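Local atomic coordinates of C24 protein (Bizionia argentinensis JUB59, PDB entry 6OV6), a protein that probably forms the receptor-binding tip of a long tail fiber of a temperate bacteriophage and binds manganese, its exact function being unknown. Residues 49-54 and 68-73; 76-81 and 97-102; 202-207 and 242-247. All coordinates share one frame; numbering follows the deposited sequence.

Contact 1 of 3, residues 49-54 and 68-73; sequences GSTTTD and GGQTQS
T71 OG1 is the polar centre of the open end of the antiparallel beta hairpin built from strands 51-59 and 62-70. It lies 2.7 Å from T52 OG1, and these two hydroxyls share a hydrogen bond in which either may donate. A water, itself donating to G49 O, sits at 2.7 Å from T71 OG1. S50 O lies farther off, as a possible weak acceptor for the same hydroxyl. T52 and G69 form a hydrogen-bonded pair: T52 N gives to G69 O, and G69 N gives to T52 O. T51 and Q70 are the neighbouring non-hydrogen-bonded pair, with side chains that diverge. Past them, T71 N donates to S50 O at 2.8 Å. The side chains of T52 and T71 meet at about a right angle. T52 is the buried residue here and packs on F66 and F102.

Next to T51, S50 OG donates to Q70 OE1 at 2.9 Å. It meets the amide oxygen well off its axis, with a C=O...donor angle of 108°. A bend at chi2 (-63°) folds the Q70 chain back so that its amide reaches S50. At the other end D54 takes over from the backbone pairing. Its OD1 accepts from G68 N at 2.6 Å on the anti side of the carboxylate, with the donor 20° out of the carboxylate plane.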
loop_
_atom_site.group_PDB
_atom_site.type_symbol
_atom_site.label_atom_id
_atom_site.label_comp_id
_atom_site.label_asym_id
_atom_site.label_seq_id
_atom_site.Cartn_x
_atom_site.Cartn_y
_atom_site.Cartn_z
ATOM N N GLY A 49 -35.056 -27.974 -1.375
ATOM C CA GLY A 49 -34.740 -29.396 -1.374
ATOM C C GLY A 49 -34.666 -29.948 -2.783
ATOM O O GLY A 49 -33.784 -29.561 -3.555
ATOM N N SER A 50 -35.626 -30.825 -3.132
ATOM C CA SER A 50 -35.769 -31.460 -4.444
ATOM C C SER A 50 -36.742 -30.662 -5.367
ATOM O O SER A 50 -36.904 -31.012 -6.533
ATOM C CB SER A 50 -36.264 -32.899 -4.266
ATOM O OG SER A 50 -37.600 -32.912 -3.784
ATOM N N THR A 51 -37.369 -29.600 -4.807
ATOM C CA THR A 51 -38.362 -28.704 -5.405
ATOM C C THR A 51 -37.786 -27.322 -5.860
ATOM O O THR A 51 -36.796 -26.815 -5.308
ATOM C CB THR A 51 -39.518 -28.579 -4.378
ATOM O OG1 THR A 51 -40.199 -29.831 -4.314
ATOM C CG2 THR A 51 -40.525 -27.468 -4.678
ATOM N N THR A 52 -38.417 -26.746 -6.901
ATOM C CA THR A 52 -38.184 -25.391 -7.408
ATOM C C THR A 52 -39.576 -24.767 -7.441
ATOM O O THR A 52 -40.509 -25.371 -7.989
ATOM C CB THR A 52 -37.520 -25.375 -8.794
ATOM O OG1 THR A 52 -36.276 -26.059 -8.742
ATOM C CG2 THR A 52 -37.283 -23.950 -9.320
ATOM N N THR A 53 -39.732 -23.582 -6.836
ATOM C CA THR A 53 -41.015 -22.879 -6.828
ATOM C C THR A 53 -41.353 -22.357 -8.220
ATOM O O THR A 53 -40.495 -22.307 -9.106
ATOM C CB THR A 53 -40.984 -21.704 -5.820
ATOM O OG1 THR A 53 -39.954 -20.778 -6.193
ATOM C CG2 THR A 53 -40.786 -22.170 -4.365
ATOM N N ASP A 54 -42.606 -21.962 -8.394
ATOM C CA ASP A 54 -43.105 -21.315 -9.594
ATOM C C ASP A 54 -42.438 -19.938 -9.680
ATOM O O ASP A 54 -41.881 -19.434 -8.697
ATOM C CB ASP A 54 -44.625 -21.140 -9.501
ATOM C CG ASP A 54 -45.423 -22.423 -9.686
ATOM O OD1 ASP A 54 -44.819 -23.453 -10.053
ATOM O OD2 ASP A 54 -46.657 -22.383 -9.497
ATOM N N GLY A 68 -43.035 -24.574 -11.559
ATOM C CA GLY A 68 -42.051 -25.386 -10.859
ATOM C C GLY A 68 -42.549 -26.777 -10.528
ATOM O O GLY A 68 -43.561 -27.237 -11.068
ATOM N N GLY A 69 -41.828 -27.427 -9.632
ATOM C CA GLY A 69 -42.078 -28.788 -9.166
ATOM C C GLY A 69 -40.749 -29.437 -8.859
ATOM O O GLY A 69 -39.811 -28.734 -8.464
ATOM N N GLN A 70 -40.635 -30.760 -9.088
ATOM C CA GLN A 70 -39.386 -31.497 -8.868
ATOM C C GLN A 70 -38.305 -30.996 -9.829
ATOM O O GLN A 70 -38.494 -31.041 -11.044
ATOM C CB GLN A 70 -39.581 -33.031 -9.024
ATOM C CG GLN A 70 -40.366 -33.702 -7.884
ATOM C CD GLN A 70 -39.702 -33.623 -6.522
ATOM O OE1 GLN A 70 -38.545 -34.030 -6.327
ATOM N NE2 GLN A 70 -40.444 -33.118 -5.545
ATOM N N THR A 71 -37.199 -30.478 -9.277
ATOM C CA THR A 71 -36.071 -29.943 -10.058
ATOM C C THR A 71 -35.549 -30.979 -11.022
ATOM O O THR A 71 -35.291 -32.119 -10.625
ATOM C CB THR A 71 -34.961 -29.424 -9.128
ATOM O OG1 THR A 71 -35.548 -28.596 -8.135
ATOM C CG2 THR A 71 -33.857 -28.660 -9.867
ATOM N N GLN A 72 -35.433 -30.579 -12.298
ATOM C CA GLN A 72 -34.919 -31.368 -13.411
ATOM C C GLN A 72 -33.774 -30.588 -14.058
ATOM O O GLN A 72 -33.582 -29.411 -13.749
ATOM C CB GLN A 72 -36.022 -31.660 -14.445
ATOM C CG GLN A 72 -37.029 -32.728 -14.035
ATOM C CD GLN A 72 -37.969 -33.076 -15.175
ATOM O OE1 GLN A 72 -37.559 -33.351 -16.314
ATOM N NE2 GLN A 72 -39.256 -33.083 -14.888
ATOM N N SER A 73 -33.007 -31.241 -14.935
ATOM C CA SER A 73 -31.867 -30.608 -15.584
ATOM C C SER A 73 -32.260 -29.727 -16.763
ATOM O O SER A 73 -31.455 -28.903 -17.188
ATOM C CB SER A 73 -30.823 -31.640 -16.003
ATOM O OG SER A 73 -31.347 -32.604 -16.895
HETATM O O HOH W 1 -33.826 -29.040 -6.151
#

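Contact 2 of 3, residues 76-81 and 97-102; sequences KILETS and ERYVTF
L78 and Y99 face each other as a hydrogen-bonded pair of two antiparallel strands, and their side chains carry much of the packing. L78 CB lies over one face of the Y99 ring in a CH-pi contact, 4.2 Å from the ring centroid. T80 OG1 comes to the ring edge, in its plane, and shares a hydrogen bond of 3.2 Å with Y99 OH. Either hydroxyl may donate. Y99 CG sits between the backbone N and the carbonyl carbon (chi1 58°), and the ring reaches across to strand 74-81. L78 CD1 also touches T101 CG2 at 3.6 Å.

The other face of the sheet holds I77, V100, E79 and R98. I77 CG1 packs on V100 CG2 at 3.7 Å. E79 and R98 touch through their CG atoms, and their charged ends stay apart. The R98 guanidinium instead forms a salt bridge with E62. Backbone bonds at K76-T101, L78-Y99 and T80-E97 fix this register; L78 N to Y99 O is 2.8 Å.

T101 OG1 is held by V67 O. Strand 96-102 lies between strand 74-81, antiparallel to it, and strand 62-70, parallel to it. F64 of strand 62-70 touches I77, R98 and V100.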
loop_
_atom_site.group_PDB
_atom_site.type_symbol
_atom_site.label_atom_id
_atom_site.label_comp_id
_atom_site.label_asym_id
_atom_site.label_seq_id
_atom_site.Cartn_x
_atom_site.Cartn_y
_atom_site.Cartn_z
ATOM N N LYS A 76 -38.598 -26.390 -20.756
ATOM C CA LYS A 76 -39.078 -26.117 -22.101
ATOM C C LYS A 76 -40.307 -25.258 -22.093
ATOM O O LYS A 76 -41.003 -25.202 -21.084
ATOM C CB LYS A 76 -39.175 -27.382 -22.993
ATOM C CG LYS A 76 -40.537 -27.998 -23.187
ATOM C CD LYS A 76 -40.460 -29.392 -23.798
ATOM C CE LYS A 76 -40.085 -29.407 -25.251
ATOM N NZ LYS A 76 -40.049 -30.806 -25.776
ATOM N N ILE A 77 -40.565 -24.579 -23.216
ATOM C CA ILE A 77 -41.786 -23.813 -23.378
ATOM C C ILE A 77 -42.866 -24.836 -23.763
ATOM O O ILE A 77 -42.708 -25.512 -24.771
ATOM C CB ILE A 77 -41.621 -22.699 -24.463
ATOM C CG1 ILE A 77 -40.574 -21.615 -24.006
ATOM C CG2 ILE A 77 -42.995 -22.076 -24.833
ATOM C CD1 ILE A 77 -39.920 -20.833 -25.171
ATOM N N LEU A 78 -43.929 -24.962 -22.954
ATOM C CA LEU A 78 -45.053 -25.844 -23.254
ATOM C C LEU A 78 -46.250 -25.022 -23.696
ATOM O O LEU A 78 -46.401 -23.865 -23.296
ATOM C CB LEU A 78 -45.462 -26.715 -22.056
ATOM C CG LEU A 78 -44.507 -27.833 -21.634
ATOM C CD1 LEU A 78 -45.212 -28.744 -20.660
ATOM C CD2 LEU A 78 -44.054 -28.696 -22.833
ATOM N N GLU A 79 -47.061 -25.622 -24.565
ATOM C CA GLU A 79 -48.296 -25.044 -25.057
ATOM C C GLU A 79 -49.379 -26.077 -24.798
ATOM O O GLU A 79 -49.425 -27.127 -25.459
ATOM C CB GLU A 79 -48.207 -24.675 -26.540
ATOM C CG GLU A 79 -49.402 -23.852 -26.963
ATOM C CD GLU A 79 -49.399 -23.291 -28.369
ATOM O OE1 GLU A 79 -48.691 -23.839 -29.242
ATOM O OE2 GLU A 79 -50.179 -22.345 -28.613
ATOM N N THR A 80 -50.189 -25.802 -23.770
ATOM C CA THR A 80 -51.224 -26.706 -23.302
ATOM C C THR A 80 -52.573 -26.021 -23.223
ATOM O O THR A 80 -52.665 -24.784 -23.187
ATOM C CB THR A 80 -50.840 -27.362 -21.964
ATOM O OG1 THR A 80 -50.700 -26.345 -20.972
ATOM C CG2 THR A 80 -49.567 -28.194 -22.058
ATOM N N SER A 81 -53.621 -26.838 -23.213
ATOM C CA SER A 81 -54.993 -26.375 -23.171
ATOM C C SER A 81 -55.285 -25.673 -21.864
ATOM O O SER A 81 -54.837 -26.135 -20.808
ATOM C CB SER A 81 -55.956 -27.542 -23.382
ATOM O OG SER A 81 -57.302 -27.119 -23.260
ATOM N N GLU A 97 -52.378 -22.042 -23.755
ATOM C CA GLU A 97 -51.566 -21.104 -22.969
ATOM C C GLU A 97 -50.113 -21.570 -23.060
ATOM O O GLU A 97 -49.862 -22.775 -23.181
ATOM C CB GLU A 97 -52.044 -21.032 -21.501
ATOM C CG GLU A 97 -52.082 -22.372 -20.785
ATOM C CD GLU A 97 -52.603 -22.321 -19.364
ATOM O OE1 GLU A 97 -53.841 -22.246 -19.182
ATOM O OE2 GLU A 97 -51.777 -22.425 -18.431
ATOM N N ARG A 98 -49.175 -20.622 -23.065
ATOM C CA ARG A 98 -47.752 -20.904 -23.156
ATOM C C ARG A 98 -47.062 -20.541 -21.862
ATOM O O ARG A 98 -47.342 -19.504 -21.282
ATOM C CB ARG A 98 -47.125 -20.189 -24.367
ATOM C CG ARG A 98 -47.503 -20.884 -25.676
ATOM C CD ARG A 98 -47.256 -20.050 -26.910
ATOM N NE ARG A 98 -45.827 -19.949 -27.205
ATOM C CZ ARG A 98 -45.114 -18.844 -27.037
ATOM N NH1 ARG A 98 -45.695 -17.732 -26.607
ATOM N NH2 ARG A 98 -43.822 -18.834 -27.327
ATOM N N TYR A 99 -46.194 -21.419 -21.390
ATOM C CA TYR A 99 -45.469 -21.235 -20.133
ATOM C C TYR A 99 -44.243 -22.098 -20.198
ATOM O O TYR A 99 -44.073 -22.876 -21.138
ATOM C CB TYR A 99 -46.357 -21.627 -18.894
ATOM C CG TYR A 99 -46.861 -23.055 -18.938
ATOM C CD1 TYR A 99 -46.194 -24.073 -18.259
ATOM C CD2 TYR A 99 -47.971 -23.402 -19.710
ATOM C CE1 TYR A 99 -46.625 -25.398 -18.336
ATOM C CE2 TYR A 99 -48.401 -24.727 -19.807
ATOM C CZ TYR A 99 -47.735 -25.719 -19.105
ATOM O OH TYR A 99 -48.154 -27.021 -19.198
ATOM N N VAL A 100 -43.364 -21.942 -19.223
ATOM C CA VAL A 100 -42.141 -22.734 -19.141
ATOM C C VAL A 100 -42.255 -23.644 -17.932
ATOM O O VAL A 100 -42.787 -23.229 -16.902
ATOM C CB VAL A 100 -40.896 -21.807 -19.095
ATOM C CG1 VAL A 100 -39.596 -22.573 -18.832
ATOM C CG2 VAL A 100 -40.787 -21.031 -20.402
ATOM N N THR A 101 -41.761 -24.887 -18.073
ATOM C CA THR A 101 -41.716 -25.877 -16.998
ATOM C C THR A 101 -40.551 -26.848 -17.155
ATOM O O THR A 101 -39.904 -26.868 -18.207
ATOM C CB THR A 101 -43.094 -26.545 -16.750
ATOM O OG1 THR A 101 -43.058 -27.143 -15.455
ATOM C CG2 THR A 101 -43.457 -27.587 -17.792
ATOM N N PHE A 102 -40.302 -27.688 -16.131
ATOM C CA PHE A 102 -39.292 -28.728 -16.254
ATOM C C PHE A 102 -39.825 -29.739 -17.252
ATOM O O PHE A 102 -40.995 -30.152 -17.180
ATOM C CB PHE A 102 -39.003 -29.398 -14.906
ATOM C CG PHE A 102 -38.316 -28.481 -13.922
ATOM C CD1 PHE A 102 -37.016 -28.042 -14.148
ATOM C CD2 PHE A 102 -38.968 -28.064 -12.771
ATOM C CE1 PHE A 102 -36.373 -27.196 -13.231
ATOM C CE2 PHE A 102 -38.324 -27.237 -11.850
ATOM C CZ PHE A 102 -37.027 -26.810 -12.085
#

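Contact 3 of 3, residues 202-207 and 242-247; sequences VPRDGW and GIDRTL
V202 and R245 pair their backbones as an antiparallel hydrogen-bonded pair, V202 N to R245 O at 2.7 Å and R245 N to V202 O at 2.8 Å, where strand 199-202 ends and strand 245-248 begins. Beside this pair V202 CG2 packs on L247 CD1 at 3.7 Å.

D244 continues the pairing with its side chain. Its OD1 accepts from R204 N at 3.0 Å, nearly along the carboxylate C-O axis. The same OD1 takes a hydrogen bond from a water at 2.7 Å, and that water accepts from D205 N. Thus one carboxylate oxygen ties the turn at 204-205 to the other segment.

R204 stretches out from CG to NE and passes D244 at about a right angle. G242 O sits 3.2 Å above the guanidinium plane, over its centre, with no hydrogen bond between them. R204 NH1 bonds to S241 O instead. I243 O is buried here with no polar partner. W207 NE1 donates to P203 O.

The R245 side chain leads away to the second subunit, making a cation-pi contact with W207 of that subunit, and its NH1 donates to D205 O of that subunit. The arrangement is a two-stranded antiparallel ribbon whose contacts reach both other chains of the trimer, consistent with an intertwined phage fiber tip.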
loop_
_atom_site.group_PDB
_atom_site.type_symbol
_atom_site.label_atom_id
_atom_site.label_comp_id
_atom_site.label_asym_id
_atom_site.label_seq_id
_atom_site.Cartn_x
_atom_site.Cartn_y
_atom_site.Cartn_z
ATOM N N VAL A 202 55.024 1.397 27.684
ATOM C CA VAL A 202 56.264 2.006 27.189
ATOM C C VAL A 202 57.413 1.204 27.798
ATOM O O VAL A 202 57.523 1.159 29.023
ATOM C CB VAL A 202 56.386 3.533 27.490
ATOM C CG1 VAL A 202 57.645 4.120 26.828
ATOM C CG2 VAL A 202 55.133 4.281 27.024
ATOM N N PRO A 203 58.267 0.569 26.982
ATOM C CA PRO A 203 59.379 -0.209 27.561
ATOM C C PRO A 203 60.565 0.644 28.007
ATOM O O PRO A 203 60.886 1.658 27.374
ATOM C CB PRO A 203 59.779 -1.148 26.421
ATOM C CG PRO A 203 59.469 -0.366 25.184
ATOM C CD PRO A 203 58.298 0.538 25.502
ATOM N N ARG A 204 61.229 0.220 29.090
ATOM C CA ARG A 204 62.468 0.865 29.553
ATOM C C ARG A 204 63.650 0.364 28.684
ATOM O O ARG A 204 64.686 1.036 28.617
ATOM C CB ARG A 204 62.739 0.606 31.058
ATOM C CG ARG A 204 62.841 -0.899 31.428
ATOM C CD ARG A 204 63.311 -1.134 32.837
ATOM N NE ARG A 204 63.183 -2.552 33.169
ATOM C CZ ARG A 204 63.976 -3.214 34.005
ATOM N NH1 ARG A 204 64.985 -2.595 34.608
ATOM N NH2 ARG A 204 63.789 -4.509 34.217
ATOM N N ASP A 205 63.500 -0.841 28.055
ATOM C CA ASP A 205 64.522 -1.474 27.220
ATOM C C ASP A 205 64.213 -1.384 25.740
ATOM O O ASP A 205 63.063 -1.112 25.365
ATOM C CB ASP A 205 64.696 -2.960 27.623
ATOM C CG ASP A 205 65.305 -3.165 28.998
ATOM O OD1 ASP A 205 65.773 -2.186 29.586
ATOM O OD2 ASP A 205 65.244 -4.299 29.507
ATOM N N GLY A 206 65.246 -1.655 24.927
ATOM C CA GLY A 206 65.175 -1.740 23.475
ATOM C C GLY A 206 65.293 -0.447 22.718
ATOM O O GLY A 206 64.906 -0.389 21.549
ATOM N N TRP A 207 65.835 0.609 23.354
ATOM C CA TRP A 207 65.959 1.919 22.709
ATOM C C TRP A 207 67.169 2.011 21.774
ATOM O O TRP A 207 67.389 3.047 21.150
ATOM C CB TRP A 207 66.027 3.011 23.781
ATOM C CG TRP A 207 64.721 3.194 24.492
ATOM C CD1 TRP A 207 64.246 2.461 25.543
ATOM C CD2 TRP A 207 63.696 4.143 24.165
ATOM N NE1 TRP A 207 62.984 2.894 25.888
ATOM C CE2 TRP A 207 62.640 3.955 25.087
ATOM C CE3 TRP A 207 63.580 5.162 23.199
ATOM C CZ2 TRP A 207 61.468 4.734 25.056
ATOM C CZ3 TRP A 207 62.420 5.941 23.176
ATOM C CH2 TRP A 207 61.379 5.716 24.088
ATOM N N GLY A 242 64.010 1.228 36.344
ATOM C CA GLY A 242 63.536 0.004 36.982
ATOM C C GLY A 242 62.351 -0.705 36.365
ATOM O O GLY A 242 62.263 -1.940 36.447
ATOM N N ILE A 243 61.406 0.049 35.761
ATOM C CA ILE A 243 60.172 -0.565 35.248
ATOM C C ILE A 243 59.754 -0.076 33.866
ATOM O O ILE A 243 60.142 1.020 33.436
ATOM C CB ILE A 243 58.988 -0.311 36.261
ATOM C CG1 ILE A 243 58.698 1.222 36.435
ATOM C CG2 ILE A 243 59.214 -1.004 37.640
ATOM C CD1 ILE A 243 57.329 1.592 37.065
ATOM N N ASP A 244 58.877 -0.868 33.221
ATOM C CA ASP A 244 58.159 -0.471 32.010
ATOM C C ASP A 244 56.977 0.374 32.505
ATOM O O ASP A 244 56.636 0.317 33.682
ATOM C CB ASP A 244 57.618 -1.680 31.242
ATOM C CG ASP A 244 58.700 -2.570 30.680
ATOM O OD1 ASP A 244 59.772 -2.042 30.308
ATOM O OD2 ASP A 244 58.477 -3.793 30.611
ATOM N N ARG A 245 56.346 1.157 31.617
ATOM C CA ARG A 245 55.223 2.017 32.040
ATOM C C ARG A 245 53.933 1.737 31.268
ATOM O O ARG A 245 53.880 1.994 30.067
ATOM C CB ARG A 245 55.582 3.512 31.902
ATOM C CG ARG A 245 56.901 3.912 32.551
ATOM C CD ARG A 245 56.968 3.680 34.050
ATOM N NE ARG A 245 56.033 4.526 34.795
ATOM C CZ ARG A 245 56.197 5.823 35.013
ATOM N NH1 ARG A 245 57.261 6.456 34.529
ATOM N NH2 ARG A 245 55.302 6.501 35.718
ATOM N N THR A 246 52.887 1.258 31.959
ATOM C CA THR A 246 51.574 1.003 31.324
ATOM C C THR A 246 50.711 2.252 31.491
ATOM O O THR A 246 50.460 2.698 32.612
ATOM C CB THR A 246 50.913 -0.287 31.811
ATOM O OG1 THR A 246 51.780 -1.370 31.473
ATOM C CG2 THR A 246 49.548 -0.533 31.121
ATOM N N LEU A 247 50.310 2.840 30.365
ATOM C CA LEU A 247 49.591 4.108 30.373
ATOM C C LEU A 247 48.200 3.988 29.782
ATOM O O LEU A 247 47.994 3.154 28.918
ATOM C CB LEU A 247 50.398 5.123 29.537
ATOM C CG LEU A 247 51.909 5.285 29.878
ATOM C CD1 LEU A 247 52.589 6.175 28.867
ATOM C CD2 LEU A 247 52.102 5.818 31.288
HETATM O O HOH W 2 61.549 -3.211 28.640
#

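Along the chain the contacts come in series, 1 to 3. The first two share one mixed beta sheet near the modelled N-terminal end, with centres about 15 Å apart. Strands 62-70 and 96-102 are neighbours in it, and F102 packs against T52, Q70, T71 and Q72. Contact 3 lies on the opposite side of the chain's centre, about 109 Å from contact 1 and 120 Å from contact 2, centre to centre. It belongs to a separate two-stranded sheet, 199-202 with 245-248. No other subunit touches contacts 1 and 2, whereas both other subunits reach contact 3. The chain is thus elongated, with a ribbon engaged with both other subunits toward one end, consistent with a fiber tip.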